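Local coordinates for protein metallo-beta-lactamase (PDB 4ZEJ) that probably hydrolyses beta-lactam antibiotics to substituted beta-amino acids, using two zinc ions held in the active site of a class B metallo-beta-lactamase, at residues 40-45 with 66-71; 127-132 with 145-150; 5-10 with 17-22; 149-154 with 189-194. One frame throughout, in Å; residues are numbered along the deposited sequence.

Contact 1 of 4, residues 40-45 with 66-71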
loop_
_atom_site.group_PDB
_atom_site.type_symbol
_atom_site.label_atom_id
_atom_site.label_comp_id
_atom_site.label_asym_id
_atom_site.label_seq_id
_atom_site.Cartn_x
_atom_site.Cartn_y
_atom_site.Cartn_z
ATOM N N LYS A 40 -20.701 2.601 -1.801
ATOM C CA LYS A 40 -21.825 3.116 -2.589
ATOM C C LYS A 40 -21.613 2.947 -4.105
ATOM O O LYS A 40 -21.708 3.915 -4.866
ATOM C CB LYS A 40 -22.053 4.597 -2.256
ATOM C CG LYS A 40 -22.247 4.899 -0.779
ATOM C CD LYS A 40 -22.537 6.378 -0.564
ATOM C CE LYS A 40 -22.406 6.782 0.899
ATOM N NZ LYS A 40 -23.561 6.325 1.718
ATOM N N GLY A 41 -21.293 1.731 -4.536
ATOM C CA GLY A 41 -21.102 1.443 -5.963
ATOM C C GLY A 41 -19.770 1.883 -6.593
ATOM O O GLY A 41 -19.517 1.593 -7.772
ATOM N N ASN A 42 -18.927 2.585 -5.830
ATOM C CA ASN A 42 -17.604 3.029 -6.294
ATOM C C ASN A 42 -16.516 2.114 -5.745
ATOM O O ASN A 42 -16.709 1.518 -4.701
ATOM C CB ASN A 42 -17.323 4.452 -5.819
ATOM C CG ASN A 42 -18.336 5.444 -6.328
ATOM O OD1 ASN A 42 -18.643 5.460 -7.514
ATOM N ND2 ASN A 42 -18.870 6.280 -5.437
ATOM N N ALA A 43 -15.398 2.003 -6.470
ATOM C CA ALA A 43 -14.218 1.242 -6.047
ATOM C C ALA A 43 -12.975 2.116 -6.154
ATOM O O ALA A 43 -12.874 2.969 -7.032
ATOM C CB ALA A 43 -14.033 -0.007 -6.900
ATOM N N PHE A 44 -12.033 1.892 -5.249
ATOM C CA PHE A 44 -10.750 2.556 -5.282
ATOM C C PHE A 44 -9.673 1.534 -4.935
ATOM O O PHE A 44 -9.850 0.712 -4.021
ATOM C CB PHE A 44 -10.724 3.737 -4.309
ATOM C CG PHE A 44 -9.691 4.774 -4.644
ATOM C CD1 PHE A 44 -9.999 5.830 -5.497
ATOM C CD2 PHE A 44 -8.415 4.700 -4.116
ATOM C CE1 PHE A 44 -9.046 6.791 -5.816
ATOM C CE2 PHE A 44 -7.453 5.658 -4.435
ATOM C CZ PHE A 44 -7.776 6.702 -5.282
ATOM N N ILE A 45 -8.563 1.588 -5.671
ATOM C CA ILE A 45 -7.464 0.648 -5.495
ATOM C C ILE A 45 -6.398 1.265 -4.582
ATOM O O ILE A 45 -5.970 2.383 -4.823
ATOM C CB ILE A 45 -6.851 0.258 -6.875
ATOM C CG1 ILE A 45 -7.867 -0.550 -7.703
ATOM C CG2 ILE A 45 -5.570 -0.545 -6.698
ATOM C CD1 ILE A 45 -7.556 -0.625 -9.182
ATOM N N GLY A 66 -19.623 -4.519 -11.507
ATOM C CA GLY A 66 -20.491 -3.359 -11.655
ATOM C C GLY A 66 -20.043 -2.117 -10.917
ATOM O O GLY A 66 -20.811 -1.164 -10.812
ATOM N N TYR A 67 -18.809 -2.106 -10.413
ATOM C CA TYR A 67 -18.316 -0.971 -9.643
ATOM C C TYR A 67 -17.688 0.072 -10.541
ATOM O O TYR A 67 -17.039 -0.260 -11.546
ATOM C CB TYR A 67 -17.278 -1.406 -8.606
ATOM C CG TYR A 67 -17.817 -2.329 -7.547
ATOM C CD1 TYR A 67 -18.840 -1.916 -6.693
ATOM C CD2 TYR A 67 -17.288 -3.612 -7.375
ATOM C CE1 TYR A 67 -19.344 -2.762 -5.717
ATOM C CE2 TYR A 67 -17.772 -4.459 -6.392
ATOM C CZ TYR A 67 -18.803 -4.032 -5.569
ATOM O OH TYR A 67 -19.290 -4.870 -4.597
ATOM N N GLU A 68 -17.859 1.332 -10.145
ATOM C CA GLU A 68 -17.218 2.450 -10.817
ATOM C C GLU A 68 -15.829 2.693 -10.232
ATOM O O GLU A 68 -15.708 3.020 -9.054
ATOM C CB GLU A 68 -18.055 3.716 -10.657
ATOM C CG GLU A 68 -17.676 4.801 -11.638
ATOM C CD GLU A 68 -17.700 4.291 -13.063
ATOM O OE1 GLU A 68 -18.763 3.784 -13.500
ATOM O OE2 GLU A 68 -16.646 4.368 -13.732
ATOM N N LEU A 69 -14.797 2.552 -11.057
ATOM C CA LEU A 69 -13.420 2.619 -10.564
ATOM C C LEU A 69 -12.957 4.061 -10.562
ATOM O O LEU A 69 -12.724 4.639 -11.615
ATOM C CB LEU A 69 -12.492 1.752 -11.409
ATOM C CG LEU A 69 -11.015 1.717 -11.008
ATOM C CD1 LEU A 69 -10.821 1.328 -9.542
ATOM C CD2 LEU A 69 -10.291 0.749 -11.930
ATOM N N LEU A 70 -12.838 4.633 -9.372
ATOM C CA LEU A 70 -12.440 6.029 -9.212
ATOM C C LEU A 70 -10.925 6.258 -9.295
ATOM O O LEU A 70 -10.484 7.404 -9.436
ATOM C CB LEU A 70 -12.973 6.572 -7.887
ATOM C CG LEU A 70 -14.496 6.618 -7.742
ATOM C CD1 LEU A 70 -14.852 7.230 -6.394
ATOM C CD2 LEU A 70 -15.131 7.398 -8.877
ATOM N N GLY A 71 -10.133 5.195 -9.208
ATOM C CA GLY A 71 -8.688 5.312 -9.363
ATOM C C GLY A 71 -7.891 4.461 -8.396
ATOM O O GLY A 71 -8.440 3.581 -7.736
#
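Phe44 lays its ring over the backbone of Gly71, whose carbonyl O sits 3.4 Å above the ring plane and over its centre. The ring gets there because CG stands anti to the backbone N (chi1 -157°), which turns it across the neighbouring strand. Glycine suits position 71, where the ring lies directly on the backbone and the chain takes angles that glycine adopts easily. At the ring's edge, in its plane, Leu70 CB meets Phe44 CD1 at 3.9 Å, while Leu70 CD1 reaches back to Asn42 CB. Asn42 turns its amide oxygen to the aliphatic part of Glu68, with OD1 3.6 Å from Glu68 CB, and the amide and carboxylate planes lie 64° apart. These segments carry the two parallel strands of a beta-alpha-beta unit, strand 42-46, helix 52-64 and strand 68-73, and Gly66 closes the helix with a Schellman motif. Four backbone bonds join the strands: Glu68 N to Gly41 O, Ala43 N to Glu68 O, Leu70 N to Ala43 O and Ile45 N to Gly71 O. On the side facing the helix, small Ala43 brings CB to 3.9 Å from Tyr67 CB, and the Tyr67 ring turns its edge to Gly41 O. Further along, Leu69, with CG anti to the backbone N (chi1 180°), sends CD1 to within 3.8 Å of Ile45 CD1. Branched Ile45 also packs on Leu58 and Ile62, and Ile62 of helix 52-64 touches Ala43 and Tyr67 as well.

Contact 2 of 4, residues 127-132 with 145-150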
loop_
_atom_site.group_PDB
_atom_site.type_symbol
_atom_site.label_atom_id
_atom_site.label_comp_id
_atom_site.label_asym_id
_atom_site.label_seq_id
_atom_site.Cartn_x
_atom_site.Cartn_y
_atom_site.Cartn_z
ATOM N N GLY A 127 -13.536 11.904 1.884
ATOM C CA GLY A 127 -13.279 11.470 3.263
ATOM C C GLY A 127 -13.206 9.966 3.512
ATOM O O GLY A 127 -12.854 9.550 4.612
ATOM N N LEU A 128 -13.528 9.149 2.509
ATOM C CA LEU A 128 -13.528 7.685 2.659
ATOM C C LEU A 128 -12.116 7.148 2.897
ATOM O O LEU A 128 -11.926 6.181 3.635
ATOM C CB LEU A 128 -14.107 7.033 1.399
ATOM C CG LEU A 128 -14.170 5.506 1.301
ATOM C CD1 LEU A 128 -15.207 4.944 2.245
ATOM C CD2 LEU A 128 -14.466 5.072 -0.124
ATOM N N ILE A 129 -11.144 7.771 2.245
ATOM C CA ILE A 129 -9.765 7.314 2.261
ATOM C C ILE A 129 -8.907 8.477 2.730
ATOM O O ILE A 129 -8.933 9.560 2.126
ATOM C CB ILE A 129 -9.350 6.836 0.856
ATOM C CG1 ILE A 129 -10.095 5.541 0.503
ATOM C CG2 ILE A 129 -7.847 6.599 0.778
ATOM C CD1 ILE A 129 -10.187 5.252 -0.975
ATOM N N GLU A 130 -8.183 8.265 3.824
ATOM C CA GLU A 130 -7.262 9.256 4.345
ATOM C C GLU A 130 -5.840 8.758 4.150
ATOM O O GLU A 130 -5.550 7.599 4.438
ATOM C CB GLU A 130 -7.550 9.540 5.815
ATOM C CG GLU A 130 -8.965 10.072 6.042
ATOM C CD GLU A 130 -9.250 10.497 7.475
ATOM O OE1 GLU A 130 -8.402 10.287 8.369
ATOM O OE2 GLU A 130 -10.343 11.058 7.703
ATOM N N VAL A 131 -4.972 9.643 3.671
ATOM C CA VAL A 131 -3.547 9.348 3.437
ATOM C C VAL A 131 -2.737 10.168 4.443
ATOM O O VAL A 131 -2.947 11.373 4.571
ATOM C CB VAL A 131 -3.140 9.696 1.994
ATOM C CG1 VAL A 131 -1.672 9.363 1.730
ATOM C CG2 VAL A 131 -4.036 8.958 1.008
ATOM N N PHE A 132 -1.832 9.506 5.161
ATOM C CA PHE A 132 -1.057 10.136 6.225
ATOM C C PHE A 132 0.402 9.738 6.125
ATOM O O PHE A 132 0.713 8.566 5.920
ATOM C CB PHE A 132 -1.618 9.715 7.583
ATOM C CG PHE A 132 -0.824 10.210 8.758
ATOM C CD1 PHE A 132 -0.875 11.551 9.133
ATOM C CD2 PHE A 132 -0.048 9.335 9.507
ATOM C CE1 PHE A 132 -0.157 12.009 10.224
ATOM C CE2 PHE A 132 0.676 9.787 10.596
ATOM C CZ PHE A 132 0.616 11.125 10.961
ATOM N N VAL A 145 -2.640 4.440 4.838
ATOM C CA VAL A 145 -3.997 4.730 4.371
ATOM C C VAL A 145 -4.959 4.255 5.448
ATOM O O VAL A 145 -4.963 3.074 5.815
ATOM C CB VAL A 145 -4.298 4.068 2.997
ATOM C CG1 VAL A 145 -5.764 4.231 2.587
ATOM C CG2 VAL A 145 -3.395 4.650 1.940
ATOM N N TRP A 146 -5.742 5.200 5.964
ATOM C CA TRP A 146 -6.733 4.956 7.002
ATOM C C TRP A 146 -8.101 4.986 6.364
ATOM O O TRP A 146 -8.407 5.884 5.543
ATOM C CB TRP A 146 -6.609 6.017 8.106
ATOM C CG TRP A 146 -7.682 6.014 9.172
ATOM C CD1 TRP A 146 -8.566 7.011 9.420
ATOM C CD2 TRP A 146 -7.963 4.981 10.133
ATOM N NE1 TRP A 146 -9.392 6.676 10.474
ATOM C CE2 TRP A 146 -9.040 5.434 10.930
ATOM C CE3 TRP A 146 -7.408 3.723 10.399
ATOM C CZ2 TRP A 146 -9.576 4.669 11.976
ATOM C CZ3 TRP A 146 -7.944 2.956 11.435
ATOM C CH2 TRP A 146 -9.009 3.441 12.221
ATOM N N LEU A 147 -8.910 3.996 6.737
ATOM C CA LEU A 147 -10.265 3.843 6.241
ATOM C C LEU A 147 -11.188 4.030 7.450
ATOM O O LEU A 147 -11.514 3.061 8.141
ATOM C CB LEU A 147 -10.431 2.470 5.588
ATOM C CG LEU A 147 -9.397 2.180 4.484
ATOM C CD1 LEU A 147 -9.591 0.784 3.926
ATOM C CD2 LEU A 147 -9.453 3.201 3.358
ATOM N N PRO A 148 -11.593 5.289 7.726
ATOM C CA PRO A 148 -12.353 5.563 8.957
ATOM C C PRO A 148 -13.661 4.785 9.102
ATOM O O PRO A 148 -14.034 4.447 10.223
ATOM C CB PRO A 148 -12.620 7.080 8.900
ATOM C CG PRO A 148 -12.259 7.517 7.530
ATOM C CD PRO A 148 -11.265 6.531 6.999
ATOM N N LYS A 149 -14.327 4.499 7.984
ATOM C CA LYS A 149 -15.584 3.746 7.995
ATOM C C LYS A 149 -15.382 2.282 8.387
ATOM O O LYS A 149 -16.251 1.690 9.032
ATOM C CB LYS A 149 -16.279 3.829 6.629
ATOM C CG LYS A 149 -16.676 5.243 6.235
ATOM C CD LYS A 149 -17.336 5.304 4.863
ATOM C CE LYS A 149 -18.776 4.846 4.877
ATOM N NZ LYS A 149 -19.530 5.458 3.749
ATOM N N SER A 150 -14.241 1.712 7.996
ATOM C CA SER A 150 -13.923 0.305 8.241
ATOM C C SER A 150 -13.011 0.064 9.448
ATOM O O SER A 150 -12.865 -1.080 9.880
ATOM C CB SER A 150 -13.252 -0.281 6.999
ATOM O OG SER A 150 -14.079 -0.086 5.867
HETATM O O HOH W 1 -13.375 4.609 5.245
#
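Glu130 starts with CG beside the backbone N (chi1 -60°) and then runs extended, whereas Trp146 holds CG anti to its N (chi1 172°); the two side chains therefore lie alongside each other, pointing the same way. Glu130 OE1 comes 3.4 Å from Trp146 CD1, near the indole plane, with carboxylate and ring planes 58° apart. Beneath them the residues form an antiparallel hydrogen-bonded pair of the beta hairpin made by strands 129-132 and 144-147: Trp146 N donates to Glu130 O at 2.8 Å, and Glu130 N donates to Trp146 O. On the other face branched aliphatic residues pack together: Ile129 CG2 meets Val145 CG1 at 3.6 Å, and Ile129 CG1 lies beside Leu147 CD2. Where the strands part, Pro148, which has no N-H to offer, sets CD 3.4 Å from Leu128 O. A water takes up that carbonyl, donating to Leu128 O and accepting from Lys149 N. The Lys149 chain crosses Leu128 at about a right angle, tightly, and its NZ forms a salt bridge with Asp39. The chemistry thus divides by face: the aliphatic side can exclude water, whereas the carboxylate, set at the indole edge where ring hydrogens are weakly positive, probably gains a modest electrostatic attraction.

Contact 3 of 4, residues 5-10 with 17-22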
loop_
_atom_site.group_PDB
_atom_site.type_symbol
_atom_site.label_atom_id
_atom_site.label_comp_id
_atom_site.label_asym_id
_atom_site.label_seq_id
_atom_site.Cartn_x
_atom_site.Cartn_y
_atom_site.Cartn_z
ATOM N N GLU A 5 -1.202 -16.496 -10.228
ATOM C CA GLU A 5 -2.081 -15.424 -10.678
ATOM C C GLU A 5 -2.477 -14.555 -9.479
ATOM O O GLU A 5 -2.330 -14.964 -8.331
ATOM C CB GLU A 5 -3.360 -15.989 -11.317
ATOM C CG GLU A 5 -3.165 -16.942 -12.502
ATOM C CD GLU A 5 -2.648 -16.285 -13.771
ATOM O OE1 GLU A 5 -2.168 -17.024 -14.660
ATOM O OE2 GLU A 5 -2.719 -15.042 -13.911
ATOM N N LEU A 6 -2.993 -13.362 -9.754
ATOM C CA LEU A 6 -3.596 -12.519 -8.721
ATOM C C LEU A 6 -4.764 -13.247 -8.082
ATOM O O LEU A 6 -5.490 -13.972 -8.767
ATOM C CB LEU A 6 -4.145 -11.220 -9.350
ATOM C CG LEU A 6 -4.806 -10.211 -8.386
ATOM C CD1 LEU A 6 -3.995 -8.955 -8.168
ATOM C CD2 LEU A 6 -6.180 -9.833 -8.889
ATOM N N ARG A 7 -4.973 -13.030 -6.792
ATOM C CA ARG A 7 -6.240 -13.412 -6.166
ATOM C C ARG A 7 -6.818 -12.266 -5.354
ATOM O O ARG A 7 -6.110 -11.327 -4.986
ATOM C CB ARG A 7 -6.099 -14.690 -5.346
ATOM C CG ARG A 7 -5.136 -14.558 -4.203
ATOM C CD ARG A 7 -5.083 -15.865 -3.436
ATOM N NE ARG A 7 -4.392 -15.701 -2.178
ATOM C CZ ARG A 7 -3.070 -15.747 -2.001
ATOM N NH1 ARG A 7 -2.231 -15.919 -3.022
ATOM N NH2 ARG A 7 -2.590 -15.609 -0.771
ATOM N N ILE A 8 -8.132 -12.321 -5.158
ATOM C CA ILE A 8 -8.874 -11.274 -4.466
ATOM C C ILE A 8 -9.726 -11.942 -3.412
ATOM O O ILE A 8 -10.490 -12.852 -3.728
ATOM C CB ILE A 8 -9.751 -10.450 -5.435
ATOM C CG1 ILE A 8 -8.900 -9.846 -6.561
ATOM C CG2 ILE A 8 -10.434 -9.308 -4.689
ATOM C CD1 ILE A 8 -9.699 -9.407 -7.770
ATOM N N GLU A 9 -9.590 -11.505 -2.162
ATOM C CA GLU A 9 -10.276 -12.144 -1.043
ATOM C C GLU A 9 -10.889 -11.079 -0.133
ATOM O O GLU A 9 -10.304 -10.014 0.066
ATOM C CB GLU A 9 -9.274 -13.081 -0.320
ATOM C CG GLU A 9 -8.976 -14.347 -1.150
ATOM C CD GLU A 9 -7.724 -15.112 -0.752
ATOM O OE1 GLU A 9 -6.642 -14.523 -0.781
ATOM O OE2 GLU A 9 -7.814 -16.337 -0.465
ATOM N N LYS A 10 -12.081 -11.343 0.401
ATOM C CA LYS A 10 -12.761 -10.366 1.256
ATOM C C LYS A 10 -12.104 -10.295 2.636
ATOM O O LYS A 10 -11.838 -11.328 3.236
ATOM C CB LYS A 10 -14.238 -10.735 1.415
ATOM C CG LYS A 10 -15.090 -9.671 2.096
ATOM C CD LYS A 10 -16.552 -10.080 2.062
ATOM C CE LYS A 10 -17.436 -9.173 2.891
ATOM N NZ LYS A 10 -18.837 -9.690 2.917
ATOM N N LEU A 17 -8.834 -7.720 -0.188
ATOM C CA LEU A 17 -7.378 -7.812 -0.245
ATOM C C LEU A 17 -6.995 -8.444 -1.560
ATOM O O LEU A 17 -7.527 -9.502 -1.914
ATOM C CB LEU A 17 -6.887 -8.702 0.897
ATOM C CG LEU A 17 -5.380 -8.918 0.989
ATOM C CD1 LEU A 17 -4.730 -7.678 1.553
ATOM C CD2 LEU A 17 -5.106 -10.136 1.879
ATOM N N HIS A 18 -6.116 -7.785 -2.319
ATOM C CA HIS A 18 -5.541 -8.393 -3.502
ATOM C C HIS A 18 -4.099 -8.804 -3.230
ATOM O O HIS A 18 -3.336 -8.057 -2.618
ATOM C CB HIS A 18 -5.715 -7.542 -4.778
ATOM C CG HIS A 18 -4.990 -6.231 -4.801
ATOM N ND1 HIS A 18 -3.649 -6.124 -5.102
ATOM C CD2 HIS A 18 -5.450 -4.961 -4.704
ATOM C CE1 HIS A 18 -3.303 -4.851 -5.129
ATOM N NE2 HIS A 18 -4.378 -4.125 -4.901
ATOM N N THR A 19 -3.770 -10.027 -3.630
ATOM C CA THR A 19 -2.451 -10.605 -3.426
ATOM C C THR A 19 -1.882 -10.951 -4.790
ATOM O O THR A 19 -2.525 -11.656 -5.576
ATOM C CB THR A 19 -2.505 -11.872 -2.550
ATOM O OG1 THR A 19 -3.148 -11.571 -1.309
ATOM C CG2 THR A 19 -1.093 -12.387 -2.262
ATOM N N SER A 20 -0.683 -10.442 -5.062
ATOM C CA SER A 20 0.046 -10.767 -6.273
ATOM C C SER A 20 1.491 -11.020 -5.929
ATOM O O SER A 20 1.921 -10.791 -4.775
ATOM C CB SER A 20 -0.087 -9.654 -7.322
ATOM O OG SER A 20 0.440 -8.428 -6.850
ATOM N N TYR A 21 2.244 -11.498 -6.920
ATOM C CA TYR A 21 3.607 -11.941 -6.682
ATOM C C TYR A 21 4.626 -11.473 -7.713
ATOM O O TYR A 21 4.281 -11.167 -8.865
ATOM C CB TYR A 21 3.658 -13.458 -6.682
ATOM C CG TYR A 21 2.800 -14.221 -5.700
ATOM C CD1 TYR A 21 3.362 -14.768 -4.557
ATOM C CD2 TYR A 21 1.444 -14.470 -5.954
ATOM C CE1 TYR A 21 2.615 -15.544 -3.679
ATOM C CE2 TYR A 21 0.680 -15.222 -5.065
ATOM C CZ TYR A 21 1.278 -15.765 -3.934
ATOM O OH TYR A 21 0.559 -16.554 -3.078
ATOM N N SER A 22 5.890 -11.466 -7.305
ATOM C CA SER A 22 7.015 -11.348 -8.245
ATOM C C SER A 22 8.176 -12.169 -7.745
ATOM O O SER A 22 8.302 -12.402 -6.543
ATOM C CB SER A 22 7.431 -9.892 -8.411
ATOM O OG SER A 22 8.438 -9.757 -9.398
HETATM O O HOH W 2 -5.851 -11.975 -1.393
#
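Strands 7-10 and 17-22 run antiparallel at 153°, and paired backbone bonds link Arg7 with Thr19 and Glu9 with Leu17, on either side of the non-hydrogen-bonded pair Ile8 and His18. Arg7 dominates the face that carries Thr19. Its CG lies between the backbone N and the carbonyl carbon (chi1 62°), and from there the chain runs extended to NE beside Thr19, pointing the same way. The guanidinium group thereby lies flat over the threonine, with Thr19 CB 3.9 Å above its plane and over its centre. Two polar partners hold its rotation. NH1 donates to Tyr21 OH at 2.9 Å, with the phenol oxygen in the guanidinium plane; NE makes a salt bridge to Glu9 OE1 at 2.9 Å, meeting that oxygen from above the carboxylate plane. A water also donates to Glu9 OE1 and to Leu17 O, and accepts from Thr19 OG1 at 2.7 Å. Long charged chains suit this edge strand, since they can reach along the sheet to partners two residues away or on the next strand. On the opposite face carbon meets carbon: Leu6 CD1 lies 4.1 Å from both His18 CB and Ser20 CB. This hairpin borders the seven-stranded sheet and passes beside the metal site, the side chain of Ser20 about 7 Å from that of zinc ligand Asp80. Ile8 and His18 pack on Leu58 of helix 52-64, Ser20 OG bonds to Trp50 N before that helix, and strand 30-39 pairs with the far side of strand 15-24.

Contact 4 of 4, residues 149-154 with 189-194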
loop_
_atom_site.group_PDB
_atom_site.type_symbol
_atom_site.label_atom_id
_atom_site.label_comp_id
_atom_site.label_asym_id
_atom_site.label_seq_id
_atom_site.Cartn_x
_atom_site.Cartn_y
_atom_site.Cartn_z
ATOM N N LYS A 149 -14.327 4.499 7.984
ATOM C CA LYS A 149 -15.584 3.746 7.995
ATOM C C LYS A 149 -15.382 2.282 8.387
ATOM O O LYS A 149 -16.251 1.690 9.032
ATOM C CB LYS A 149 -16.279 3.829 6.629
ATOM C CG LYS A 149 -16.676 5.243 6.235
ATOM C CD LYS A 149 -17.336 5.304 4.863
ATOM C CE LYS A 149 -18.776 4.846 4.877
ATOM N NZ LYS A 149 -19.530 5.458 3.749
ATOM N N SER A 150 -14.241 1.712 7.996
ATOM C CA SER A 150 -13.923 0.305 8.241
ATOM C C SER A 150 -13.011 0.064 9.448
ATOM O O SER A 150 -12.865 -1.080 9.880
ATOM C CB SER A 150 -13.252 -0.281 6.999
ATOM O OG SER A 150 -14.079 -0.086 5.867
ATOM N N LYS A 151 -12.396 1.125 9.975
ATOM C CA LYS A 151 -11.421 1.014 11.059
ATOM C C LYS A 151 -10.232 0.135 10.661
ATOM O O LYS A 151 -9.694 -0.620 11.484
ATOM C CB LYS A 151 -12.073 0.501 12.357
ATOM C CG LYS A 151 -13.392 1.168 12.729
ATOM C CD LYS A 151 -13.212 2.654 12.996
ATOM C CE LYS A 151 -14.542 3.342 13.266
ATOM N NZ LYS A 151 -14.425 4.809 13.031
ATOM N N ILE A 152 -9.836 0.257 9.398
ATOM C CA ILE A 152 -8.688 -0.453 8.851
ATOM C C ILE A 152 -7.590 0.565 8.593
ATOM O O ILE A 152 -7.831 1.609 7.979
ATOM C CB ILE A 152 -9.035 -1.189 7.544
ATOM C CG1 ILE A 152 -9.992 -2.355 7.834
ATOM C CG2 ILE A 152 -7.762 -1.653 6.805
ATOM C CD1 ILE A 152 -10.602 -2.966 6.588
ATOM N N LEU A 153 -6.386 0.243 9.051
ATOM C CA LEU A 153 -5.190 0.944 8.641
ATOM C C LEU A 153 -4.421 0.059 7.674
ATOM O O LEU A 153 -3.989 -1.034 8.028
ATOM C CB LEU A 153 -4.319 1.277 9.854
ATOM C CG LEU A 153 -3.077 2.103 9.564
ATOM C CD1 LEU A 153 -3.454 3.507 9.120
ATOM C CD2 LEU A 153 -2.181 2.117 10.801
ATOM N N PHE A 154 -4.290 0.523 6.445
ATOM C CA PHE A 154 -3.413 -0.109 5.475
ATOM C C PHE A 154 -2.016 0.479 5.658
ATOM O O PHE A 154 -1.764 1.632 5.322
ATOM C CB PHE A 154 -3.916 0.105 4.056
ATOM C CG PHE A 154 -3.079 -0.596 3.035
ATOM C CD1 PHE A 154 -3.286 -1.943 2.755
ATOM C CD2 PHE A 154 -2.044 0.081 2.397
ATOM C CE1 PHE A 154 -2.491 -2.601 1.828
ATOM C CE2 PHE A 154 -1.250 -0.569 1.479
ATOM C CZ PHE A 154 -1.461 -1.908 1.198
ATOM N N TYR A 189 -3.725 6.356 15.321
ATOM C CA TYR A 189 -4.707 5.345 14.906
ATOM C C TYR A 189 -5.048 4.334 16.003
ATOM O O TYR A 189 -5.100 3.131 15.759
ATOM C CB TYR A 189 -4.213 4.646 13.636
ATOM C CG TYR A 189 -4.060 5.613 12.500
ATOM C CD1 TYR A 189 -2.804 5.913 11.973
ATOM C CD2 TYR A 189 -5.173 6.272 11.975
ATOM C CE1 TYR A 189 -2.668 6.818 10.942
ATOM C CE2 TYR A 189 -5.039 7.184 10.944
ATOM C CZ TYR A 189 -3.782 7.440 10.426
ATOM O OH TYR A 189 -3.659 8.352 9.406
ATOM N N SER A 190 -5.306 4.841 17.205
ATOM C CA SER A 190 -5.776 4.010 18.331
ATOM C C SER A 190 -7.085 3.247 18.040
ATOM O O SER A 190 -7.307 2.177 18.609
ATOM C CB SER A 190 -5.956 4.862 19.594
ATOM O OG SER A 190 -7.002 5.804 19.428
ATOM N N GLU A 191 -7.937 3.795 17.168
ATOM C CA GLU A 191 -9.177 3.125 16.728
ATOM C C GLU A 191 -8.981 1.915 15.800
ATOM O O GLU A 191 -9.944 1.200 15.527
ATOM C CB GLU A 191 -10.088 4.111 15.969
ATOM C CG GLU A 191 -10.796 5.167 16.797
ATOM C CD GLU A 191 -11.766 6.013 15.968
ATOM O OE1 GLU A 191 -11.805 5.860 14.729
ATOM O OE2 GLU A 191 -12.493 6.847 16.541
ATOM N N ALA A 192 -7.776 1.710 15.259
ATOM C CA ALA A 192 -7.578 0.682 14.235
ATOM C C ALA A 192 -7.890 -0.699 14.783
ATOM O O ALA A 192 -7.342 -1.088 15.813
ATOM C CB ALA A 192 -6.151 0.723 13.693
ATOM N N GLN A 193 -8.801 -1.401 14.111
ATOM C CA GLN A 193 -9.159 -2.781 14.457
ATOM C C GLN A 193 -8.379 -3.792 13.618
ATOM O O GLN A 193 -8.137 -4.907 14.063
ATOM C CB GLN A 193 -10.664 -2.998 14.291
ATOM C CG GLN A 193 -11.500 -2.231 15.314
ATOM C CD GLN A 193 -12.996 -2.290 15.061
ATOM O OE1 GLN A 193 -13.476 -3.105 14.277
ATOM N NE2 GLN A 193 -13.748 -1.445 15.758
ATOM N N ILE A 194 -8.023 -3.400 12.396
ATOM C CA ILE A 194 -7.302 -4.253 11.471
ATOM C C ILE A 194 -6.165 -3.418 10.903
ATOM O O ILE A 194 -6.367 -2.261 10.515
ATOM C CB ILE A 194 -8.214 -4.771 10.332
ATOM C CG1 ILE A 194 -9.337 -5.654 10.900
ATOM C CG2 ILE A 194 -7.396 -5.503 9.258
ATOM C CD1 ILE A 194 -10.431 -6.026 9.908
#
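Lys151 reaches along the turn at 189-192, a type I beta turn, and its side chain can be followed atom by atom. CB rests 3.9 Å from Glu191 O and close to Gln193 CD; CG, bent back at chi2 (-63°), lies 4.0 Å from Gln193 NE2; CD and CE pass Glu191 OE1. At the tip, NZ forms a long salt bridge to Glu191 OE1 at 3.3 Å, from above the carboxylate plane, and also bonds to Pro148 O. A lysine fits here because its methylenes lie along Glu191 and Gln193 while the ammonium group reaches both oxygens. Lys151 O accepts from Gln193 N at 2.9 Å and, weakly, from Ile194 N. Beyond it, Leu153 N bonds to Ile194 O, the start of parallel pairing, and Ile152 CG1 lies beside Ile194 CB. Leu153 CD1 stands over the face of the Tyr189 ring, 3.9 Å from its centroid, a CH-pi contact in which the methyl presents C-H groups to the pi face. Lys151 and Ile152 form a G1 bulge opposite Leu147 in strand 144-147, whose Trp146 ring meets Tyr189, the residue that follows helix 175-188; Ile194 begins the outermost strand 194-197 and packs on Val11 and Lys12 of strand 7-12.

In the fold
Contacts 1 and 3 belong to the seven-stranded sheet, contacts 2 and 4 to the five-stranded one; the two sheets meet in the alpha-beta/beta-alpha sandwich of the metallo-beta-lactamase fold. Contact 2 is the most buried, whereas the others mix core and surface. Phe44 of contact 1 packs on Ile129 of contact 2, joining the sheets. Contacts 2 and 4 share Lys149 and Ser150 and hold strands 144-147 and 152-156, which are neighbours in the sheet. Parallel pairing marks contacts 1 and 4; hairpins give contacts 2 and 3. Aliphatic packing prevails in contacts 1 and 2, while the exposed edges of contacts 3 and 4 add salt bridges. Contact 3 comes nearest the zinc ligands.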